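Local coordinates for 190aa long hypothetical protein (PDB 2DDZ), which is of unknown function, assembles as a hexamer, and belongs to a family grouped with the class II tRNA synthetase-like folds, at residues E[88-99]-E[107-115]; E[136-144]-E[149-157]. One frame throughout, in Å; residues are numbered along the deposited sequence.

Contact 1: residues E[88-99]-E[107-115]; sequences QKLLIARLVELL and SRRGDDIYV
I113 of the beta hairpin 106-115 packs against I92, L95, V96 and L99 of helix 81-100, the helix lying along the hairpin of the chain's mixed sheet. The hairpin closes through a type II' turn from R109 to D112, with G110 at the positive-phi position. The helix runs roughly with strand 112-115, at 22°, and against strand 107-109. I92 and I113 cross obliquely, I92 CG2 resting 3.5 Å from I113 CG1, while V96 slides past I113 in the opposite direction with its CG2 3.7 Å from the same CG1. I113 CD1 reaches L95 CB, and the other branch, CG2, meets L99 CD1 at 4.0 Å.

R108 leaves the hairpin on the helix side with CG opposite the backbone N (chi1 -176°) and a bend at chi3 that turns NE toward A93; R108 NE is 3.7 Å from A93 CB. Its aliphatic part crosses I92 and V96 at about a right angle. K89 O lies over one face of the guanidinium, whose NE and NH2 make salt bridges with E97 and E175 of the second subunit, so this arginine joins hairpin, helix and subunit interface. K89 lays its CG 3.5 Å from G110 O, then turns its amine to Q88 OE1 and to D182 of the second subunit. The Q88 amide and D111 carboxylate planes stand 66° apart, with Q88 NE2 3.1 Å from D111 OD2 and hydrogen-bonded to S123 OG. R108 NH1 donates to G110 O at 2.7 Å, on a lone pair in the carbonyl plane and nearly in the guanidinium plane.

Contact 2: residues E[136-144]-E[149-157]; sequences IGLNVKTVG and VDAIGLEEL
The backbone of N139 and V140 meets G153, L154 and E155 where the end of strand 131-139 runs into a returning loop. This is the tight side of the contact. L154 N donates to N139 O at 2.9 Å. E155 N donates to V140 O at 3.1 Å, in a nearly straight bond that lies in the carbonyl plane. G153 CA faces both carbonyl oxygens, 3.3 Å from N139 O in a CA-H...O contact; a CB modelled on it would clash with V140 O, which is consistent with a need for glycine here. The amide of N139 adds a weak bond from ND2 to I152 O.

Toward solvent the contact rests on side-chain ends. T142 sets its methyl CG2 3.4 Å from A151 O. K141 and E155 cross obliquely, and the lysine chain bends at chi4 (-54°) to bring NZ 2.6 Å from E155 OE2, a salt bridge that uses the syn lone pair of the carboxylate. V140 CG1 lies against the same oxygen at 3.5 Å. A methionine in place of K141 would probably leave the E155 carboxylate without this positive mate and freer to swing at the solvent side.

Strand 131-139 is flanked in the sheet by strands 68-75 and 118-128: N139 pairs with L120, V140 bonds to D67 and packs on V69, I152 rests on R118 and L120, and R41 of strand 36-45 touches both V140 and E155, the whole lying ahead of helix 161-184.

Overall arrangement
Contacts 1 and 2 follow one another along the chain, with centres about 14 Å apart, and meet on a shared sheet. I136 of strand 131-139 packs against the helix of contact 1, and L138 meets I113 of the hairpin: I92 CD1 lies 3.6 Å from I136 CG1, L95 CD1 is 3.9 Å from I136 CG2, and I113 CD1 approaches L138 CD2. A second junction joins V115 CG1 to L157 CD2 at 3.8 Å. Contact 1 also reaches a second subunit, whereas contact 2 touches no other chain of the hexamer. A bound guanidine lies about 8 Å from the side chain of V96, but neither contact includes R12, I14, N29 or F30, which line a guanidine pocket.

Contact 1: residues E[88-99]-E[107-115]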
ATOM      1  N   GLN E  88      -2.981 -11.250  15.101  1.00 31.00           N
ATOM      2  CA  GLN E  88      -3.837 -12.260  15.706  1.00 34.19           C
ATOM      3  C   GLN E  88      -3.048 -13.212  16.615  1.00 36.76           C
ATOM      4  O   GLN E  88      -3.507 -13.577  17.696  1.00 26.87           O
ATOM      5  CB  GLN E  88      -4.535 -13.079  14.620  1.00 31.36           C
ATOM      6  CG  GLN E  88      -5.230 -14.317  15.147  1.00 29.01           C
ATOM      7  CD  GLN E  88      -5.244 -15.447  14.138  1.00 40.82           C
ATOM      8  OE1 GLN E  88      -4.237 -15.712  13.474  1.00 36.21           O
ATOM      9  NE2 GLN E  88      -6.378 -16.133  14.026  1.00 31.86           N
ATOM     10  N   LYS E  89      -1.869 -13.633  16.176  1.00 32.31           N
ATOM     11  CA  LYS E  89      -1.097 -14.550  16.989  1.00 31.05           C
ATOM     12  C   LYS E  89      -0.410 -13.856  18.165  1.00 35.15           C
ATOM     13  O   LYS E  89      -0.100 -14.489  19.169  1.00 33.14           O
ATOM     14  CB  LYS E  89      -0.135 -15.355  16.097  1.00 25.96           C
ATOM     15  CG  LYS E  89      -0.885 -16.505  15.384  1.00 30.03           C
ATOM     16  CD  LYS E  89      -0.108 -17.240  14.287  1.00 34.03           C
ATOM     17  CE  LYS E  89      -0.364 -16.661  12.892  1.00 42.25           C
ATOM     18  NZ  LYS E  89      -1.795 -16.753  12.453  1.00 34.27           N
ATOM     19  N   LEU E  90      -0.213 -12.545  18.063  1.00 32.14           N
ATOM     20  CA  LEU E  90       0.384 -11.801  19.160  1.00 27.18           C
ATOM     21  C   LEU E  90      -0.642 -11.741  20.285  1.00 38.35           C
ATOM     22  O   LEU E  90      -0.299 -11.877  21.460  1.00 33.92           O
ATOM     23  CB  LEU E  90       0.726 -10.377  18.736  1.00 32.72           C
ATOM     24  CG  LEU E  90       1.253  -9.474  19.855  1.00 35.38           C
ATOM     25  CD1 LEU E  90       2.486 -10.095  20.528  1.00 30.08           C
ATOM     26  CD2 LEU E  90       1.592  -8.123  19.266  1.00 21.26           C
ATOM     27  N   LEU E  91      -1.904 -11.539  19.918  1.00 30.70           N
ATOM     28  CA  LEU E  91      -2.973 -11.449  20.901  1.00 37.12           C
ATOM     29  C   LEU E  91      -3.240 -12.799  21.581  1.00 39.47           C
ATOM     30  O   LEU E  91      -3.466 -12.846  22.790  1.00 37.30           O
ATOM     31  CB  LEU E  91      -4.254 -10.924  20.242  1.00 31.98           C
ATOM     32  CG  LEU E  91      -4.206  -9.541  19.589  1.00 33.42           C
ATOM     33  CD1 LEU E  91      -5.580  -9.215  19.011  1.00 38.40           C
ATOM     34  CD2 LEU E  91      -3.806  -8.491  20.607  1.00 27.21           C
ATOM     35  N   ILE E  92      -3.221 -13.889  20.815  1.00 39.09           N
ATOM     36  CA  ILE E  92      -3.441 -15.219  21.393  1.00 34.50           C
ATOM     37  C   ILE E  92      -2.279 -15.495  22.339  1.00 40.11           C
ATOM     38  O   ILE E  92      -2.458 -16.088  23.404  1.00 34.36           O
ATOM     39  CB  ILE E  92      -3.518 -16.332  20.299  1.00 33.97           C
ATOM     40  CG1 ILE E  92      -4.916 -16.359  19.680  1.00 28.97           C
ATOM     41  CG2 ILE E  92      -3.281 -17.709  20.901  1.00 33.81           C
ATOM     42  CD1 ILE E  92      -5.419 -15.011  19.375  1.00 63.01           C
ATOM     43  N   ALA E  93      -1.089 -15.046  21.956  1.00 37.53           N
ATOM     44  CA  ALA E  93       0.077 -15.238  22.803  1.00 40.91           C
ATOM     45  C   ALA E  93      -0.117 -14.477  24.113  1.00 43.38           C
ATOM     46  O   ALA E  93       0.207 -14.994  25.176  1.00 46.50           O
ATOM     47  CB  ALA E  93       1.339 -14.761  22.096  1.00 34.68           C
ATOM     48  N   ARG E  94      -0.647 -13.257  24.045  1.00 42.77           N
ATOM     49  CA  ARG E  94      -0.864 -12.487  25.267  1.00 40.24           C
ATOM     50  C   ARG E  94      -1.889 -13.180  26.167  1.00 43.05           C
ATOM     51  O   ARG E  94      -1.723 -13.206  27.385  1.00 43.95           O
ATOM     52  CB  ARG E  94      -1.336 -11.074  24.960  1.00 30.11           C
ATOM     53  CG  ARG E  94      -1.693 -10.260  26.214  1.00 46.36           C
ATOM     54  CD  ARG E  94      -0.451  -9.783  26.983  1.00 34.95           C
ATOM     55  NE  ARG E  94      -0.800  -9.069  28.214  1.00 53.87           N
ATOM     56  CZ  ARG E  94      -1.061  -9.657  29.383  1.00 59.31           C
ATOM     57  NH1 ARG E  94      -1.010 -10.978  29.495  1.00 53.44           N
ATOM     58  NH2 ARG E  94      -1.376  -8.928  30.445  1.00 49.84           N
ATOM     59  N   LEU E  95      -2.945 -13.732  25.567  1.00 38.77           N
ATOM     60  CA  LEU E  95      -3.967 -14.454  26.318  1.00 36.08           C
ATOM     61  C   LEU E  95      -3.338 -15.656  27.019  1.00 47.15           C
ATOM     62  O   LEU E  95      -3.747 -16.028  28.119  1.00 54.03           O
ATOM     63  CB  LEU E  95      -5.084 -14.954  25.396  1.00 36.04           C
ATOM     64  CG  LEU E  95      -6.022 -13.899  24.812  1.00 40.84           C
ATOM     65  CD1 LEU E  95      -7.095 -14.600  24.001  1.00 39.91           C
ATOM     66  CD2 LEU E  95      -6.659 -13.063  25.940  1.00 37.35           C
ATOM     67  N   VAL E  96      -2.345 -16.264  26.380  1.00 47.77           N
ATOM     68  CA  VAL E  96      -1.677 -17.418  26.958  1.00 44.62           C
ATOM     69  C   VAL E  96      -0.895 -16.982  28.194  1.00 50.43           C
ATOM     70  O   VAL E  96      -0.987 -17.606  29.248  1.00 51.25           O
ATOM     71  CB  VAL E  96      -0.746 -18.093  25.913  1.00 52.59           C
ATOM     72  CG1 VAL E  96       0.167 -19.112  26.581  1.00 46.93           C
ATOM     73  CG2 VAL E  96      -1.601 -18.783  24.842  1.00 47.06           C
ATOM     74  N   GLU E  97      -0.134 -15.899  28.059  1.00 49.39           N
ATOM     75  CA  GLU E  97       0.640 -15.347  29.170  1.00 50.05           C
ATOM     76  C   GLU E  97      -0.302 -15.038  30.338  1.00 47.64           C
ATOM     77  O   GLU E  97       0.023 -15.273  31.497  1.00 53.99           O
ATOM     78  CB  GLU E  97       1.320 -14.050  28.734  1.00 45.37           C
ATOM     79  CG  GLU E  97       2.551 -14.218  27.865  1.00 63.22           C
ATOM     80  CD  GLU E  97       2.884 -12.951  27.082  1.00 72.82           C
ATOM     81  OE1 GLU E  97       2.537 -11.848  27.559  1.00 73.80           O
ATOM     82  OE2 GLU E  97       3.500 -13.057  25.998  1.00 60.58           O
ATOM     83  N   LEU E  98      -1.471 -14.504  30.008  1.00 42.06           N
ATOM     84  CA  LEU E  98      -2.464 -14.139  31.004  1.00 44.39           C
ATOM     85  C   LEU E  98      -3.020 -15.324  31.795  1.00 45.95           C
ATOM     86  O   LEU E  98      -3.335 -15.196  32.976  1.00 48.49           O
ATOM     87  CB  LEU E  98      -3.616 -13.391  30.327  1.00 37.66           C
ATOM     88  CG  LEU E  98      -4.745 -12.967  31.268  1.00 48.77           C
ATOM     89  CD1 LEU E  98      -4.174 -12.062  32.355  1.00 47.67           C
ATOM     90  CD2 LEU E  98      -5.846 -12.251  30.491  1.00 45.23           C
ATOM     91  N   LEU E  99      -3.158 -16.473  31.146  1.00 43.76           N
ATOM     92  CA  LEU E  99      -3.685 -17.650  31.825  1.00 48.45           C
ATOM     93  C   LEU E  99      -2.689 -18.130  32.867  1.00 47.37           C
ATOM     94  O   LEU E  99      -3.062 -18.763  33.847  1.00 42.45           O
ATOM     95  CB  LEU E  99      -4.000 -18.753  30.812  1.00 47.80           C
ATOM     96  CG  LEU E  99      -5.244 -18.504  29.948  1.00 44.86           C
ATOM     97  CD1 LEU E  99      -5.346 -19.551  28.864  1.00 50.72           C
ATOM     98  CD2 LEU E  99      -6.477 -18.539  30.824  1.00 52.72           C
ATOM     99  N   SER E 107      -0.339 -23.455  26.741  1.00 52.04           N
ATOM    100  CA  SER E 107       0.649 -23.286  25.678  1.00 47.93           C
ATOM    101  C   SER E 107      -0.017 -22.827  24.387  1.00 51.18           C
ATOM    102  O   SER E 107      -1.251 -22.814  24.279  1.00 42.04           O
ATOM    103  CB  SER E 107       1.382 -24.597  25.426  1.00 37.77           C
ATOM    104  OG  SER E 107       0.464 -25.602  25.059  1.00 42.98           O
ATOM    105  N   ARG E 108       0.805 -22.480  23.397  1.00 46.99           N
ATOM    106  CA  ARG E 108       0.288 -21.993  22.127  1.00 47.59           C
ATOM    107  C   ARG E 108       0.768 -22.746  20.899  1.00 43.87           C
ATOM    108  O   ARG E 108       1.963 -22.981  20.733  1.00 47.03           O
ATOM    109  CB  ARG E 108       0.643 -20.505  21.971  1.00 42.10           C
ATOM    110  CG  ARG E 108       0.066 -19.841  20.726  1.00 40.63           C
ATOM    111  CD  ARG E 108       0.369 -18.346  20.710  1.00 44.38           C
ATOM    112  NE  ARG E 108       1.799 -18.072  20.593  1.00 35.16           N
ATOM    113  CZ  ARG E 108       2.468 -17.995  19.445  1.00 41.34           C
ATOM    114  NH1 ARG E 108       1.847 -18.163  18.283  1.00 33.00           N
ATOM    115  NH2 ARG E 108       3.771 -17.751  19.458  1.00 29.36           N
ATOM    116  N   ARG E 109      -0.172 -23.114  20.033  1.00 43.76           N
ATOM    117  CA  ARG E 109       0.158 -23.787  18.778  1.00 45.36           C
ATOM    118  C   ARG E 109      -0.407 -22.894  17.684  1.00 44.68           C
ATOM    119  O   ARG E 109      -1.572 -23.018  17.292  1.00 44.82           O
ATOM    120  CB  ARG E 109      -0.472 -25.181  18.699  1.00 49.92           C
ATOM    121  CG  ARG E 109       0.035 -26.151  19.754  1.00 57.74           C
ATOM    122  CD  ARG E 109      -0.589 -27.519  19.589  1.00 62.53           C
ATOM    123  NE  ARG E 109      -0.468 -28.317  20.806  1.00 66.08           N
ATOM    124  CZ  ARG E 109      -0.988 -29.529  20.961  1.00 69.25           C
ATOM    125  NH1 ARG E 109      -1.670 -30.098  19.970  1.00 63.70           N
ATOM    126  NH2 ARG E 109      -0.833 -30.171  22.111  1.00 69.00           N
ATOM    127  N   GLY E 110       0.434 -21.977  17.216  1.00 36.96           N
ATOM    128  CA  GLY E 110       0.031 -21.039  16.189  1.00 35.48           C
ATOM    129  C   GLY E 110      -0.924 -20.038  16.789  1.00 39.48           C
ATOM    130  O   GLY E 110      -0.519 -19.206  17.596  1.00 37.40           O
ATOM    131  N   ASP E 111      -2.194 -20.135  16.407  1.00 33.92           N
ATOM    132  CA  ASP E 111      -3.223 -19.245  16.920  1.00 37.35           C
ATOM    133  C   ASP E 111      -4.191 -20.002  17.838  1.00 40.78           C
ATOM    134  O   ASP E 111      -5.269 -19.509  18.153  1.00 31.21           O
ATOM    135  CB  ASP E 111      -3.990 -18.609  15.754  1.00 37.90           C
ATOM    136  CG  ASP E 111      -4.784 -19.618  14.955  1.00 40.51           C
ATOM    137  OD1 ASP E 111      -4.478 -20.827  15.049  1.00 51.84           O
ATOM    138  OD2 ASP E 111      -5.709 -19.203  14.218  1.00 49.73           O
ATOM    139  N   ASP E 112      -3.803 -21.204  18.256  1.00 41.60           N
ATOM    140  CA  ASP E 112      -4.642 -22.009  19.139  1.00 39.11           C
ATOM    141  C   ASP E 112      -4.037 -22.140  20.534  1.00 40.33           C
ATOM    142  O   ASP E 112      -2.824 -22.341  20.694  1.00 34.67           O
ATOM    143  CB  ASP E 112      -4.855 -23.423  18.584  1.00 41.34           C
ATOM    144  CG  ASP E 112      -5.721 -23.454  17.350  1.00 42.45           C
ATOM    145  OD1 ASP E 112      -6.683 -22.661  17.261  1.00 46.71           O
ATOM    146  OD2 ASP E 112      -5.444 -24.295  16.471  1.00 52.45           O
ATOM    147  N   ILE E 113      -4.901 -22.030  21.536  1.00 33.33           N
ATOM    148  CA  ILE E 113      -4.502 -22.145  22.927  1.00 38.47           C
ATOM    149  C   ILE E 113      -4.807 -23.554  23.436  1.00 42.15           C
ATOM    150  O   ILE E 113      -5.927 -24.056  23.279  1.00 43.37           O
ATOM    151  CB  ILE E 113      -5.257 -21.120  23.777  1.00 44.81           C
ATOM    152  CG1 ILE E 113      -4.836 -19.710  23.350  1.00 40.21           C
ATOM    153  CG2 ILE E 113      -5.003 -21.369  25.264  1.00 42.25           C
ATOM    154  CD1 ILE E 113      -5.653 -18.627  23.977  1.00 37.13           C
ATOM    155  N   TYR E 114      -3.808 -24.190  24.038  1.00 42.00           N
ATOM    156  CA  TYR E 114      -3.968 -25.539  24.580  1.00 47.64           C
ATOM    157  C   TYR E 114      -3.599 -25.622  26.059  1.00 49.46           C
ATOM    158  O   TYR E 114      -2.702 -24.921  26.545  1.00 42.52           O
ATOM    159  CB  TYR E 114      -3.103 -26.555  23.817  1.00 52.94           C
ATOM    160  CG  TYR E 114      -3.645 -26.988  22.474  1.00 54.31           C
ATOM    161  CD1 TYR E 114      -3.545 -26.161  21.359  1.00 57.07           C
ATOM    162  CD2 TYR E 114      -4.266 -28.228  22.319  1.00 57.99           C
ATOM    163  CE1 TYR E 114      -4.049 -26.555  20.123  1.00 50.74           C
ATOM    164  CE2 TYR E 114      -4.777 -28.632  21.083  1.00 56.01           C
ATOM    165  CZ  TYR E 114      -4.663 -27.788  19.992  1.00 56.69           C
ATOM    166  OH  TYR E 114      -5.159 -28.170  18.767  1.00 65.89           O
ATOM    167  N   VAL E 115      -4.305 -26.496  26.765  1.00 48.68           N
ATOM    168  CA  VAL E 115      -4.064 -26.734  28.180  1.00 50.05           C
ATOM    169  C   VAL E 115      -4.156 -28.242  28.364  1.00 56.03           C
ATOM    170  O   VAL E 115      -5.202 -28.846  28.107  1.00 48.50           O
ATOM    171  CB  VAL E 115      -5.123 -26.042  29.071  1.00 57.45           C
ATOM    172  CG1 VAL E 115      -4.862 -26.377  30.529  1.00 44.38           C
ATOM    173  CG2 VAL E 115      -5.083 -24.528  28.856  1.00 46.33           C
TER

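Contact 2: residues E[136-144]-E[149-157]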
ATOM      1  N   ILE E 136     -11.655 -14.103  18.276  1.00 34.04           N
ATOM      2  CA  ILE E 136     -11.052 -15.045  19.205  1.00 35.76           C
ATOM      3  C   ILE E 136     -12.218 -15.559  20.022  1.00 36.00           C
ATOM      4  O   ILE E 136     -13.095 -14.789  20.403  1.00 33.87           O
ATOM      5  CB  ILE E 136     -10.050 -14.414  20.189  1.00 34.71           C
ATOM      6  CG1 ILE E 136      -8.810 -13.899  19.458  1.00 35.56           C
ATOM      7  CG2 ILE E 136      -9.660 -15.448  21.240  1.00 25.47           C
ATOM      8  CD1 ILE E 136      -9.052 -12.598  18.750  1.00 69.92           C
ATOM      9  N   GLY E 137     -12.228 -16.863  20.274  1.00 36.94           N
ATOM     10  CA  GLY E 137     -13.294 -17.458  21.049  1.00 38.11           C
ATOM     11  C   GLY E 137     -12.700 -18.401  22.069  1.00 39.58           C
ATOM     12  O   GLY E 137     -11.809 -19.176  21.745  1.00 39.63           O
ATOM     13  N   LEU E 138     -13.168 -18.317  23.309  1.00 39.09           N
ATOM     14  CA  LEU E 138     -12.671 -19.199  24.358  1.00 40.42           C
ATOM     15  C   LEU E 138     -13.859 -19.951  24.931  1.00 39.47           C
ATOM     16  O   LEU E 138     -14.845 -19.333  25.344  1.00 36.09           O
ATOM     17  CB  LEU E 138     -11.986 -18.401  25.473  1.00 27.98           C
ATOM     18  CG  LEU E 138     -10.812 -17.485  25.106  1.00 36.13           C
ATOM     19  CD1 LEU E 138     -10.265 -16.868  26.382  1.00 40.32           C
ATOM     20  CD2 LEU E 138      -9.711 -18.272  24.381  1.00 26.75           C
ATOM     21  N   ASN E 139     -13.772 -21.280  24.939  1.00 45.75           N
ATOM     22  CA  ASN E 139     -14.849 -22.108  25.486  1.00 45.48           C
ATOM     23  C   ASN E 139     -15.040 -21.781  26.969  1.00 45.90           C
ATOM     24  O   ASN E 139     -14.064 -21.693  27.718  1.00 40.75           O
ATOM     25  CB  ASN E 139     -14.512 -23.605  25.393  1.00 36.93           C
ATOM     26  CG  ASN E 139     -14.369 -24.109  23.967  1.00 42.96           C
ATOM     27  OD1 ASN E 139     -15.274 -23.970  23.149  1.00 42.73           O
ATOM     28  ND2 ASN E 139     -13.226 -24.722  23.671  1.00 40.09           N
ATOM     29  N   VAL E 140     -16.289 -21.576  27.378  1.00 48.96           N
ATOM     30  CA  VAL E 140     -16.594 -21.347  28.788  1.00 44.91           C
ATOM     31  C   VAL E 140     -16.811 -22.786  29.305  1.00 50.03           C
ATOM     32  O   VAL E 140     -16.231 -23.196  30.314  1.00 48.20           O
ATOM     33  CB  VAL E 140     -17.882 -20.529  28.974  1.00 48.45           C
ATOM     34  CG1 VAL E 140     -18.248 -20.465  30.455  1.00 39.11           C
ATOM     35  CG2 VAL E 140     -17.681 -19.118  28.427  1.00 40.92           C
ATOM     36  N   LYS E 141     -17.636 -23.528  28.563  1.00 46.20           N
ATOM     37  CA  LYS E 141     -17.951 -24.923  28.824  1.00 47.09           C
ATOM     38  C   LYS E 141     -17.560 -25.682  27.539  1.00 54.39           C
ATOM     39  O   LYS E 141     -17.289 -25.059  26.495  1.00 42.47           O
ATOM     40  CB  LYS E 141     -19.459 -25.135  29.047  1.00 54.73           C
ATOM     41  CG  LYS E 141     -20.140 -24.192  30.036  1.00 57.31           C
ATOM     42  CD  LYS E 141     -21.674 -24.380  30.021  1.00 59.74           C
ATOM     43  CE  LYS E 141     -22.410 -23.255  30.757  1.00 49.54           C
ATOM     44  NZ  LYS E 141     -21.906 -23.066  32.147  1.00 60.38           N
ATOM     45  N   THR E 142     -17.527 -27.013  27.595  1.00 48.65           N
ATOM     46  CA  THR E 142     -17.202 -27.788  26.403  1.00 56.63           C
ATOM     47  C   THR E 142     -18.476 -28.479  25.932  1.00 54.82           C
ATOM     48  O   THR E 142     -18.432 -29.446  25.176  1.00 61.67           O
ATOM     49  CB  THR E 142     -16.124 -28.840  26.694  1.00 61.41           C
ATOM     50  OG1 THR E 142     -16.638 -29.810  27.621  1.00 65.12           O
ATOM     51  CG2 THR E 142     -14.867 -28.180  27.274  1.00 55.56           C
ATOM     52  N   VAL E 143     -19.610 -27.968  26.398  1.00 49.15           N
ATOM     53  CA  VAL E 143     -20.910 -28.506  26.002  1.00 49.55           C
ATOM     54  C   VAL E 143     -21.243 -27.926  24.629  1.00 46.39           C
ATOM     55  O   VAL E 143     -20.890 -26.785  24.328  1.00 55.90           O
ATOM     56  CB  VAL E 143     -22.043 -28.099  27.013  1.00 56.59           C
ATOM     57  CG1 VAL E 143     -23.419 -28.460  26.446  1.00 56.16           C
ATOM     58  CG2 VAL E 143     -21.847 -28.817  28.349  1.00 47.48           C
ATOM     59  N   GLY E 144     -21.920 -28.711  23.802  1.00 52.01           N
ATOM     60  CA  GLY E 144     -22.288 -28.243  22.476  1.00 53.68           C
ATOM     61  C   GLY E 144     -21.148 -28.278  21.471  1.00 55.42           C
ATOM     62  O   GLY E 144     -21.365 -28.111  20.268  1.00 46.31           O
ATOM     63  N   VAL E 149     -11.851 -33.440  18.555  1.00 83.03           N
ATOM     64  CA  VAL E 149     -10.731 -32.815  19.246  1.00 77.27           C
ATOM     65  C   VAL E 149     -11.108 -32.613  20.721  1.00 73.70           C
ATOM     66  O   VAL E 149     -12.234 -32.208  21.042  1.00 68.78           O
ATOM     67  CB  VAL E 149     -10.365 -31.431  18.580  1.00 82.48           C
ATOM     68  CG1 VAL E 149     -11.430 -30.379  18.899  1.00 83.28           C
ATOM     69  CG2 VAL E 149      -8.968 -30.944  19.012  1.00 76.34           C
ATOM     70  N   ASP E 150     -10.181 -32.930  21.624  1.00 69.22           N
ATOM     71  CA  ASP E 150     -10.428 -32.779  23.069  1.00 62.93           C
ATOM     72  C   ASP E 150     -10.438 -31.303  23.447  1.00 59.36           C
ATOM     73  O   ASP E 150      -9.402 -30.637  23.396  1.00 58.14           O
ATOM     74  CB  ASP E 150      -9.339 -33.484  23.879  1.00 72.72           C
ATOM     75  CG  ASP E 150      -9.426 -34.995  23.774  1.00 83.05           C
ATOM     76  OD1 ASP E 150     -10.483 -35.553  24.131  1.00 85.88           O
ATOM     77  OD2 ASP E 150      -8.426 -35.620  23.347  1.00 90.95           O
ATOM     78  N   ALA E 151     -11.597 -30.791  23.851  1.00 55.27           N
ATOM     79  CA  ALA E 151     -11.712 -29.383  24.237  1.00 50.08           C
ATOM     80  C   ALA E 151     -11.778 -29.173  25.741  1.00 51.15           C
ATOM     81  O   ALA E 151     -12.197 -30.055  26.492  1.00 53.55           O
ATOM     82  CB  ALA E 151     -12.931 -28.754  23.573  1.00 47.79           C
ATOM     83  N   ILE E 152     -11.374 -27.982  26.166  1.00 51.48           N
ATOM     84  CA  ILE E 152     -11.378 -27.629  27.573  1.00 48.46           C
ATOM     85  C   ILE E 152     -11.984 -26.223  27.678  1.00 50.88           C
ATOM     86  O   ILE E 152     -11.795 -25.397  26.782  1.00 48.92           O
ATOM     87  CB  ILE E 152      -9.917 -27.696  28.129  1.00 49.52           C
ATOM     88  CG1 ILE E 152      -9.911 -27.654  29.657  1.00 36.77           C
ATOM     89  CG2 ILE E 152      -9.080 -26.554  27.577  1.00 35.70           C
ATOM     90  CD1 ILE E 152     -10.227 -26.301  30.200  1.00 64.73           C
ATOM     91  N   GLY E 153     -12.741 -25.975  28.749  1.00 51.82           N
ATOM     92  CA  GLY E 153     -13.380 -24.680  28.948  1.00 46.79           C
ATOM     93  C   GLY E 153     -12.823 -23.900  30.132  1.00 54.98           C
ATOM     94  O   GLY E 153     -12.026 -24.429  30.907  1.00 53.65           O
ATOM     95  N   LEU E 154     -13.242 -22.645  30.286  1.00 50.18           N
ATOM     96  CA  LEU E 154     -12.754 -21.811  31.378  1.00 51.65           C
ATOM     97  C   LEU E 154     -13.229 -22.310  32.741  1.00 53.49           C
ATOM     98  O   LEU E 154     -12.499 -22.239  33.729  1.00 49.70           O
ATOM     99  CB  LEU E 154     -13.187 -20.354  31.170  1.00 44.98           C
ATOM    100  CG  LEU E 154     -12.541 -19.575  30.017  1.00 47.45           C
ATOM    101  CD1 LEU E 154     -13.237 -18.234  29.887  1.00 44.28           C
ATOM    102  CD2 LEU E 154     -11.050 -19.387  30.271  1.00 39.32           C
ATOM    103  N   GLU E 155     -14.455 -22.818  32.796  1.00 45.40           N
ATOM    104  CA  GLU E 155     -15.000 -23.334  34.050  1.00 57.50           C
ATOM    105  C   GLU E 155     -14.124 -24.443  34.631  1.00 53.61           C
ATOM    106  O   GLU E 155     -13.682 -24.346  35.770  1.00 50.92           O
ATOM    107  CB  GLU E 155     -16.432 -23.829  33.827  1.00 54.43           C
ATOM    108  CG  GLU E 155     -17.459 -22.705  33.904  1.00 65.60           C
ATOM    109  CD  GLU E 155     -18.839 -23.157  33.508  1.00 69.45           C
ATOM    110  OE1 GLU E 155     -19.103 -24.375  33.625  1.00 76.66           O
ATOM    111  OE2 GLU E 155     -19.653 -22.296  33.092  1.00 60.69           O
ATOM    112  N   GLU E 156     -13.863 -25.483  33.841  1.00 53.58           N
ATOM    113  CA  GLU E 156     -13.022 -26.586  34.295  1.00 50.05           C
ATOM    114  C   GLU E 156     -11.661 -26.084  34.803  1.00 55.23           C
ATOM    115  O   GLU E 156     -11.021 -26.734  35.625  1.00 48.46           O
ATOM    116  CB  GLU E 156     -12.805 -27.594  33.160  1.00 56.69           C
ATOM    117  CG  GLU E 156     -12.000 -28.816  33.588  1.00 57.54           C
ATOM    118  CD  GLU E 156     -11.880 -29.877  32.507  1.00 62.56           C
ATOM    119  OE1 GLU E 156     -12.577 -29.773  31.471  1.00 57.43           O
ATOM    120  OE2 GLU E 156     -11.088 -30.824  32.704  1.00 56.89           O
ATOM    121  N   LEU E 157     -11.219 -24.932  34.306  1.00 51.99           N
ATOM    122  CA  LEU E 157      -9.941 -24.377  34.743  1.00 56.67           C
ATOM    123  C   LEU E 157     -10.138 -23.530  36.002  1.00 55.58           C
ATOM    124  O   LEU E 157      -9.179 -22.996  36.565  1.00 53.55           O
ATOM    125  CB  LEU E 157      -9.318 -23.513  33.637  1.00 61.75           C
ATOM    126  CG  LEU E 157      -8.948 -24.169  32.302  1.00 62.51           C
ATOM    127  CD1 LEU E 157      -8.450 -23.087  31.361  1.00 68.79           C
ATOM    128  CD2 LEU E 157      -7.884 -25.249  32.488  1.00 51.34           C
TER